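Local coordinates for protein cysteine synthase 3 (Entamoeba histolytica, PDB 6KR5) that probably makes L-cysteine from O-acetylserine and sulfide, using pyridoxal-5'-phosphate as cofactor, at residues Ala283-Gly288 against Ile304-Cys309. Sequence-based numbering, arbitrary orientation.
With PLP (pyridoxal-5'-phosphate), chain D.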
# COMPACT_ATOMS: atom_id res chain seq x y z
N ALA B 283 10.65 13.88 -6.52
CA ALA B 283 10.70 15.17 -7.19
C ALA B 283 9.94 16.21 -6.39
O ALA B 283 10.45 17.31 -6.13
CB ALA B 283 10.15 15.06 -8.61
N ALA B 284 8.71 15.87 -5.98
CA ALA B 284 7.91 16.80 -5.20
C ALA B 284 8.59 17.16 -3.89
O ALA B 284 8.62 18.33 -3.50
CB ALA B 284 6.52 16.21 -4.94
N ILE B 285 9.15 16.17 -3.18
CA ILE B 285 9.78 16.46 -1.89
C ILE B 285 10.98 17.38 -2.08
O ILE B 285 11.14 18.35 -1.34
CB ILE B 285 10.16 15.16 -1.16
CG1 ILE B 285 8.90 14.51 -0.61
CG2 ILE B 285 11.15 15.46 -0.01
CD1 ILE B 285 9.07 13.11 -0.05
N LEU B 286 11.81 17.12 -3.10
CA LEU B 286 12.96 18.00 -3.30
C LEU B 286 12.53 19.42 -3.61
O LEU B 286 13.08 20.38 -3.07
CB LEU B 286 13.87 17.44 -4.40
CG LEU B 286 15.09 18.31 -4.72
CD1 LEU B 286 15.90 18.59 -3.46
CD2 LEU B 286 15.94 17.63 -5.76
N ALA B 287 11.51 19.58 -4.47
CA ALA B 287 10.99 20.92 -4.73
C ALA B 287 10.47 21.56 -3.45
O ALA B 287 10.64 22.76 -3.23
CB ALA B 287 9.88 20.87 -5.78
N GLY B 288 9.85 20.76 -2.58
CA GLY B 288 9.31 21.30 -1.35
C GLY B 288 10.41 21.68 -0.36
O GLY B 288 10.26 22.66 0.38
N ILE B 304 3.15 18.65 0.70
CA ILE B 304 3.70 18.04 -0.50
C ILE B 304 2.91 16.77 -0.79
O ILE B 304 2.83 15.88 0.07
CB ILE B 304 5.19 17.71 -0.32
CG1 ILE B 304 5.96 18.93 0.21
CG2 ILE B 304 5.82 17.24 -1.63
CD1 ILE B 304 7.41 18.63 0.46
N ILE B 305 2.35 16.67 -1.99
CA ILE B 305 1.65 15.46 -2.41
C ILE B 305 2.68 14.40 -2.76
O ILE B 305 3.60 14.65 -3.55
CB ILE B 305 0.74 15.74 -3.61
CG1 ILE B 305 -0.25 16.85 -3.31
CG2 ILE B 305 0.01 14.46 -4.02
CD1 ILE B 305 -1.17 16.53 -2.13
N LEU B 306 2.53 13.19 -2.19
CA LEU B 306 3.35 12.04 -2.58
C LEU B 306 2.45 11.06 -3.33
O LEU B 306 1.66 10.34 -2.70
CB LEU B 306 3.98 11.36 -1.36
CG LEU B 306 4.77 12.27 -0.40
CD1 LEU B 306 5.69 11.41 0.48
CD2 LEU B 306 5.58 13.29 -1.14
N PRO B 307 2.50 11.02 -4.67
CA PRO B 307 1.45 10.30 -5.43
C PRO B 307 1.40 8.78 -5.27
O PRO B 307 0.32 8.21 -5.47
CB PRO B 307 1.75 10.69 -6.88
CG PRO B 307 2.39 12.05 -6.78
CD PRO B 307 3.26 11.94 -5.54
N ASP B 308 2.51 8.10 -4.99
CA ASP B 308 2.46 6.63 -4.87
C ASP B 308 3.68 6.13 -4.11
O ASP B 308 4.48 6.92 -3.60
CB ASP B 308 2.29 5.95 -6.24
CG ASP B 308 3.54 5.98 -7.13
OD1 ASP B 308 4.56 6.60 -6.76
OD2 ASP B 308 3.47 5.39 -8.24
N CYS B 309 3.83 4.81 -4.06
CA CYS B 309 4.79 4.13 -3.21
C CYS B 309 5.99 3.62 -4.01
O CYS B 309 5.86 3.26 -5.18
CB CYS B 309 4.12 2.96 -2.50
SG CYS B 309 5.21 2.03 -1.41
N1 PLP D . 3.02 10.69 -9.87
C2 PLP D . 2.35 9.52 -10.08
C2A PLP D . 3.02 8.24 -9.68
C3 PLP D . 1.09 9.53 -10.65
O3 PLP D . 0.45 8.35 -10.86
C4 PLP D . 0.50 10.74 -11.00
C4A PLP D . -0.80 10.78 -11.71
O4A PLP D . -1.38 9.72 -12.01
C5 PLP D . 1.19 11.93 -10.78
C6 PLP D . 2.45 11.89 -10.21
C5A PLP D . 0.63 13.28 -11.18
O4P PLP D . -0.62 13.58 -10.64
P PLP D . -1.62 14.42 -11.57
O1P PLP D . -0.86 15.64 -12.08
O2P PLP D . -2.01 13.54 -12.72
O3P PLP D . -2.78 14.80 -10.72
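Ile304 on the strand sends both its branches against the helix segment 283-288, and this side chain forms the centre of an apolar contact buried in the core. Its CG2 methyl presses on the Ala284 methyl, CG2 to CB 3.5 Å, and also meets the backbone at Ala284 O and Ile285 N. The longer branch points into the helix: CG1 is anti to the carbonyl carbon (chi1 -50°) and the chain is then extended, which sets CD1 against the backbone between Ile285 and Gly288, 3.7 Å from Gly288 CA. Gly288 has no side chain, which lets this methyl lie directly on the helix backbone one turn after Ala284. The Ala284 methyl also reaches past Ile304 to the strand backbone, its CB 3.6 Å from Ile305 O.

The apolar contact continues through Ile285, whose CG1 also approaches Ile304 CG2, to Leu306; these two side chains slant across one another. Leu306 CD2 sits against both ends of the Ile285 branch, 3.6 Å from CG1 and 3.7 Å from CD1. Met265 and Val269 of helix 259-273 also touch Ile285, while Val46 and Leu48 of the neighbouring strand touch Leu306.

Beyond the strand the chain turns to the cofactor. Pro307 packs on the pyridine ring, CB 3.2 Å from PLP N1, and Asp308 OD2, hydrogen-bonded to Asn88 and Tyr313, lies near the ring methyl C2A.

Segment 283-288 of helix 279-292 runs almost antiparallel (166°) to 304-306 of strand 301-306, the two short axes 7.9 Å apart: alpha/beta layering typical of fold-type II PLP enzymes, with the cofactor pocket at the strand's C-terminal end.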